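Local coordinates for protein starch synthase I (Hordeum vulgare, PDB 4HLN) that belongs to the plant starch synthases, glycosyltransferases of the two-domain GT-B fold, and carries a bound glycan on its C-terminal Rossmann-like domain, at residues Met579-Ala582 / Leu583-Ile587; His544-Gly548 / Leu549-Val553. All blocks are in the same frame, centred on the assembly; numbering follows the deposited sequence.

Contact 1. Residues Met579-Ala582 / Leu583-Ile587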
ATOM      1  N   MET A 579      15.020  10.833  13.952  1.00 63.08           N
ATOM      2  CA  MET A 579      14.084  11.759  13.341  1.00 69.81           C
ATOM      3  C   MET A 579      14.623  13.186  13.434  1.00 73.30           C
ATOM      4  O   MET A 579      14.742  13.886  12.424  1.00 70.58           O
ATOM      5  CB  MET A 579      12.696  11.649  13.982  1.00 69.24           C
ATOM      6  CG  MET A 579      11.634  12.506  13.289  1.00 68.36           C
ATOM      7  SD  MET A 579       9.926  12.190  13.801  1.00 79.47           S
ATOM      8  CE  MET A 579       9.854  12.959  15.412  1.00 73.52           C
ATOM      9  N   LEU A 580      14.959  13.606  14.649  1.00 71.97           N
ATOM     10  CA  LEU A 580      15.464  14.953  14.862  1.00 63.26           C
ATOM     11  C   LEU A 580      16.721  15.174  14.058  1.00 63.41           C
ATOM     12  O   LEU A 580      16.932  16.257  13.499  1.00 63.94           O
ATOM     13  CB  LEU A 580      15.730  15.206  16.336  1.00 51.67           C
ATOM     14  CG  LEU A 580      14.430  15.226  17.129  1.00 63.27           C
ATOM     15  CD1 LEU A 580      14.707  15.059  18.615  1.00 65.85           C
ATOM     16  CD2 LEU A 580      13.632  16.501  16.841  1.00 60.71           C
ATOM     17  N   TRP A 581      17.555  14.145  13.987  1.00 56.95           N
ATOM     18  CA  TRP A 581      18.769  14.272  13.207  1.00 64.84           C
ATOM     19  C   TRP A 581      18.415  14.649  11.765  1.00 62.54           C
ATOM     20  O   TRP A 581      18.914  15.644  11.225  1.00 65.60           O
ATOM     21  CB  TRP A 581      19.612  13.000  13.270  1.00 64.63           C
ATOM     22  CG  TRP A 581      20.818  13.096  12.406  1.00 82.88           C
ATOM     23  CD1 TRP A 581      22.009  13.679  12.722  1.00 88.31           C
ATOM     24  CD2 TRP A 581      20.949  12.618  11.061  1.00 98.10           C
ATOM     25  NE1 TRP A 581      22.881  13.584  11.661  1.00 93.59           N
ATOM     26  CE2 TRP A 581      22.255  12.935  10.631  1.00 95.87           C
ATOM     27  CE3 TRP A 581      20.092  11.944  10.182  1.00103.94           C
ATOM     28  CZ2 TRP A 581      22.722  12.604   9.360  1.00 94.94           C
ATOM     29  CZ3 TRP A 581      20.559  11.616   8.921  1.00 98.81           C
ATOM     30  CH2 TRP A 581      21.861  11.947   8.523  1.00 95.85           C
ATOM     31  N   ALA A 582      17.524  13.874  11.159  1.00 59.80           N
ATOM     32  CA  ALA A 582      17.089  14.137   9.786  1.00 59.36           C
ATOM     33  C   ALA A 582      16.417  15.506   9.617  1.00 65.54           C
ATOM     34  O   ALA A 582      16.681  16.220   8.651  1.00 67.96           O
ATOM     35  CB  ALA A 582      16.173  13.054   9.314  1.00 32.45           C
ATOM     36  N   LEU A 583      15.539  15.862  10.544  1.00 63.51           N
ATOM     37  CA  LEU A 583      14.934  17.186  10.524  1.00 63.98           C
ATOM     38  C   LEU A 583      15.998  18.258  10.508  1.00 67.07           C
ATOM     39  O   LEU A 583      15.953  19.176   9.689  1.00 67.48           O
ATOM     40  CB  LEU A 583      14.046  17.388  11.739  1.00 62.63           C
ATOM     41  CG  LEU A 583      12.696  16.710  11.587  1.00 61.63           C
ATOM     42  CD1 LEU A 583      11.797  17.060  12.744  1.00 53.01           C
ATOM     43  CD2 LEU A 583      12.080  17.167  10.297  1.00 63.83           C
ATOM     44  N   ARG A 584      16.958  18.142  11.418  1.00 61.86           N
ATOM     45  CA  ARG A 584      18.006  19.141  11.496  1.00 62.24           C
ATOM     46  C   ARG A 584      18.830  19.147  10.230  1.00 66.99           C
ATOM     47  O   ARG A 584      19.199  20.204   9.725  1.00 69.80           O
ATOM     48  CB  ARG A 584      18.881  18.915  12.712  1.00 63.29           C
ATOM     49  CG  ARG A 584      18.193  19.314  13.994  1.00 64.57           C
ATOM     50  CD  ARG A 584      19.119  19.130  15.169  1.00 86.24           C
ATOM     51  NE  ARG A 584      18.410  19.289  16.435  1.00 98.25           N
ATOM     52  CZ  ARG A 584      18.123  18.286  17.259  1.00102.06           C
ATOM     53  NH1 ARG A 584      18.500  17.043  16.949  1.00 97.21           N
ATOM     54  NH2 ARG A 584      17.470  18.529  18.393  1.00 97.30           N
ATOM     55  N   THR A 585      19.102  17.965   9.697  1.00 62.98           N
ATOM     56  CA  THR A 585      19.850  17.882   8.456  1.00 59.50           C
ATOM     57  C   THR A 585      19.126  18.629   7.335  1.00 67.97           C
ATOM     58  O   THR A 585      19.740  19.368   6.565  1.00 75.33           O
ATOM     59  CB  THR A 585      20.076  16.429   8.059  1.00 67.47           C
ATOM     60  OG1 THR A 585      20.775  15.759   9.114  1.00 77.59           O
ATOM     61  CG2 THR A 585      20.875  16.340   6.762  1.00 61.47           C
ATOM     62  N   ALA A 586      17.814  18.443   7.251  1.00 65.74           N
ATOM     63  CA  ALA A 586      17.045  19.074   6.189  1.00 67.54           C
ATOM     64  C   ALA A 586      16.957  20.579   6.428  1.00 68.51           C
ATOM     65  O   ALA A 586      17.124  21.375   5.508  1.00 65.55           O
ATOM     66  CB  ALA A 586      15.655  18.454   6.081  1.00 58.05           C
ATOM     67  N   ILE A 587      16.701  20.958   7.674  1.00 61.66           N
ATOM     68  CA  ILE A 587      16.604  22.362   8.044  1.00 60.97           C
ATOM     69  C   ILE A 587      17.859  23.148   7.684  1.00 66.33           C
ATOM     70  O   ILE A 587      17.773  24.261   7.165  1.00 71.29           O
ATOM     71  CB  ILE A 587      16.326  22.523   9.540  1.00 60.65           C
ATOM     72  CG1 ILE A 587      14.894  22.086   9.850  1.00 62.50           C
ATOM     73  CG2 ILE A 587      16.525  23.961   9.953  1.00 57.03           C
ATOM     74  CD1 ILE A 587      14.497  22.276  11.295  1.00 66.47           C
TER

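Contact 2. Residues His544-Gly548 / Leu549-Val553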
ATOM      1  N   HIS A 544       9.989   8.058   7.581  1.00 52.51           N
ATOM      2  CA  HIS A 544      10.592   6.830   8.096  1.00 55.93           C
ATOM      3  C   HIS A 544      10.799   5.805   6.993  1.00 58.48           C
ATOM      4  O   HIS A 544       9.855   5.470   6.268  1.00 56.45           O
ATOM      5  CB  HIS A 544       9.726   6.187   9.173  1.00 49.01           C
ATOM      6  CG  HIS A 544      10.175   4.805   9.537  1.00 56.70           C
ATOM      7  ND1 HIS A 544       9.319   3.844  10.033  1.00 63.47           N
ATOM      8  CD2 HIS A 544      11.394   4.222   9.471  1.00 56.24           C
ATOM      9  CE1 HIS A 544       9.992   2.731  10.263  1.00 57.00           C
ATOM     10  NE2 HIS A 544      11.255   2.932   9.925  1.00 61.95           N
ATOM     11  N   GLY A 545      12.026   5.298   6.882  1.00 56.26           N
ATOM     12  CA  GLY A 545      12.329   4.241   5.934  1.00 58.02           C
ATOM     13  C   GLY A 545      13.726   4.260   5.348  1.00 64.35           C
ATOM     14  O   GLY A 545      14.584   5.054   5.732  1.00 74.67           O
ATOM     15  N   THR A 546      13.959   3.356   4.409  1.00 69.00           N
ATOM     16  CA  THR A 546      15.211   3.336   3.661  1.00 75.45           C
ATOM     17  C   THR A 546      15.104   4.266   2.436  1.00 81.87           C
ATOM     18  O   THR A 546      14.010   4.510   1.913  1.00 85.81           O
ATOM     19  CB  THR A 546      15.617   1.885   3.286  1.00 61.50           C
ATOM     20  OG1 THR A 546      14.531   1.218   2.619  1.00 63.01           O
ATOM     21  CG2 THR A 546      15.960   1.105   4.547  1.00 56.75           C
ATOM     22  N   GLY A 547      16.229   4.810   1.993  1.00 71.91           N
ATOM     23  CA  GLY A 547      16.180   5.878   1.013  1.00 60.74           C
ATOM     24  C   GLY A 547      16.953   5.609  -0.258  1.00 67.51           C
ATOM     25  O   GLY A 547      17.478   6.539  -0.876  1.00 73.92           O
ATOM     26  N   GLY A 548      17.013   4.344  -0.661  1.00 58.45           N
ATOM     27  CA  GLY A 548      17.729   3.966  -1.864  1.00 59.59           C
ATOM     28  C   GLY A 548      17.083   4.478  -3.138  1.00 77.71           C
ATOM     29  O   GLY A 548      15.955   4.980  -3.124  1.00 75.78           O
ATOM     30  N   LEU A 549      17.802   4.340  -4.249  1.00 93.13           N
ATOM     31  CA  LEU A 549      17.313   4.804  -5.542  1.00 98.58           C
ATOM     32  C   LEU A 549      15.967   4.192  -5.898  1.00 92.95           C
ATOM     33  O   LEU A 549      15.129   4.841  -6.521  1.00 94.61           O
ATOM     34  CB  LEU A 549      18.320   4.501  -6.654  1.00106.80           C
ATOM     35  CG  LEU A 549      17.769   4.670  -8.077  1.00111.10           C
ATOM     36  CD1 LEU A 549      18.457   5.823  -8.815  1.00109.58           C
ATOM     37  CD2 LEU A 549      17.852   3.359  -8.876  1.00106.36           C
ATOM     38  N   ARG A 550      15.757   2.942  -5.505  1.00 88.02           N
ATOM     39  CA  ARG A 550      14.511   2.270  -5.839  1.00 94.62           C
ATOM     40  C   ARG A 550      13.387   2.632  -4.847  1.00 88.87           C
ATOM     41  O   ARG A 550      12.231   2.245  -5.031  1.00 76.71           O
ATOM     42  CB  ARG A 550      14.728   0.754  -5.912  1.00108.51           C
ATOM     43  CG  ARG A 550      13.973   0.048  -7.050  1.00115.98           C
ATOM     44  CD  ARG A 550      14.427   0.515  -8.434  1.00121.71           C
ATOM     45  NE  ARG A 550      13.395   1.286  -9.130  1.00129.75           N
ATOM     46  CZ  ARG A 550      13.436   1.606 -10.423  1.00134.56           C
ATOM     47  NH1 ARG A 550      14.463   1.216 -11.171  1.00139.93           N
ATOM     48  NH2 ARG A 550      12.450   2.311 -10.973  1.00125.39           N
ATOM     49  N   ASP A 551      13.720   3.389  -3.806  1.00 84.21           N
ATOM     50  CA  ASP A 551      12.724   3.739  -2.799  1.00 72.99           C
ATOM     51  C   ASP A 551      11.872   4.948  -3.211  1.00 72.50           C
ATOM     52  O   ASP A 551      12.285   5.776  -4.043  1.00 63.53           O
ATOM     53  CB  ASP A 551      13.372   3.920  -1.420  1.00 76.57           C
ATOM     54  CG  ASP A 551      13.842   2.588  -0.809  1.00 87.09           C
ATOM     55  OD1 ASP A 551      13.158   1.557  -1.013  1.00 88.32           O
ATOM     56  OD2 ASP A 551      14.898   2.569  -0.128  1.00 83.82           O
ATOM     57  N   THR A 552      10.670   5.029  -2.645  1.00 68.61           N
ATOM     58  CA  THR A 552       9.711   6.074  -3.011  1.00 67.31           C
ATOM     59  C   THR A 552      10.228   7.484  -2.695  1.00 65.35           C
ATOM     60  O   THR A 552       9.975   8.431  -3.449  1.00 66.69           O
ATOM     61  CB  THR A 552       8.322   5.822  -2.376  1.00 66.61           C
ATOM     62  OG1 THR A 552       7.942   6.946  -1.580  1.00 75.42           O
ATOM     63  CG2 THR A 552       8.350   4.571  -1.512  1.00 65.14           C
ATOM     64  N   VAL A 553      10.953   7.614  -1.585  1.00 58.95           N
ATOM     65  CA  VAL A 553      11.761   8.804  -1.320  1.00 54.26           C
ATOM     66  C   VAL A 553      13.245   8.436  -1.287  1.00 58.40           C
ATOM     67  O   VAL A 553      13.702   7.729  -0.387  1.00 67.50           O
ATOM     68  CB  VAL A 553      11.387   9.485   0.014  1.00 56.06           C
ATOM     69  CG1 VAL A 553      12.387  10.583   0.360  1.00 53.24           C
ATOM     70  CG2 VAL A 553       9.972  10.031  -0.042  1.00 50.34           C
TER

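Contact 1. Residues Met579-Ala582 / Leu583-Ile587
Two first torsions bring Trp581 and Thr585 together on one flank of helix 576-592: the indole is swung opposite its own backbone nitrogen (chi1 177°), while Thr585 holds OG1 beside its nitrogen (chi1 -58°). The result is a worked example of i to i+4 pairing along an alpha helix. Thr585 OG1 sits over the centre of the indole, 3.5 Å from Trp581 CE2, so that one face of the ring meets an oxygen rather than a methyl group. The same hydroxyl turns back to the main chain: Thr585 OG1 donates to Trp581 O at 2.8 Å, from a position 47° above the carbonyl plane. Thr585 N gives Trp581 O its regular helical bond, also 2.8 Å. Trp581 O is thus gripped by two donors from one residue, which ties the hydroxyl to the helix. The backbone ladder is otherwise regular, with Leu583 N bonded to Met579 O and Arg584 N to Leu580 O, and with Ala586 N reaching Ala582 O at 2.9 Å.

Thr585 belongs to the glycan pocket and touches a bound alpha-D-glucopyranose, with Trp569 of strand 569-571 alongside. The buried flank, through Met579 and Ala582, packs on Phe571 of that strand.

In a second i to i+4 pair, Leu580 with Arg584, the leucine packs on Ala461 and Asp464 of helix 455-466. The arginine chain is extended from CG to NE, and Arg584 NE forms a salt bridge with Glu468, just past the end of that helix; one arm of the guanidinium folds back obliquely against the leucine, Arg584 NH1 lying 3.4 Å from Leu580 CB. Nearer the backbone, the aliphatic base of the same side chain passes the carbonyl, with Arg584 CG 3.3 Å from Leu580 O.

Contact 2. Residues His544-Gly548 / Leu549-Val553
Asp551 gathers hydrogen bonds from Thr546 and Gly548, and so closes a tight bend in the glycine-rich loop Gly-Thr-Gly-Gly-Leu that follows strand 540-544. Two of the polar contacts involve its side chain and converge on one atom. Gly548 N donates to Asp551 OD2 over 2.8 Å, on the anti side of the carboxylate and somewhat out of its plane; Thr546 OG1 donates to the same OD2 over 3.1 Å from the opposite face, 46° out of plane. Held at OD2 from both faces, the carboxylate is probably restrained in its rotation. Its CG lies beside the backbone nitrogen (chi1 -71°), which directs the oxygen back across the bend.

A main-chain bond works alongside: Asp551 N to Gly548 O, 2.8 Å, closes a type I beta turn with Leu549 and Arg550 at its corners. A weaker CH···O contact joins Gly547 CA to Val553 O at 3.4 Å, where the chain doubles back.

Before the bend, Gly545 shares a backbone hydrogen bond with Phe571 of the neighbouring strand 569-571, and beyond it Val553 packs on Pro541 and Val543 of strand 540-544 and on Gln531 of helix 529-536.

Overall arrangement
Both contacts belong to the C-terminal half of the chain, within the glycosyl transferase group 1 region, and are built round one parallel six-stranded beta-sheet. Contact 2 comes first, in the loop after strand 540-544; the chain then forms the edge strand 569-571 before entering helix 576-592, which carries contact 1. Their centres are 16 Å apart and their nearest atoms about 7 Å, so they do not touch. Strand 569-571 links them: Gly545 bonds to it through the backbone, while Met579, Ala582, Thr585 and Ala586 pack on it. The same domain thus contributes one residue of the glycan pocket, Thr585, at contact 1 and a glycine-rich loop at contact 2.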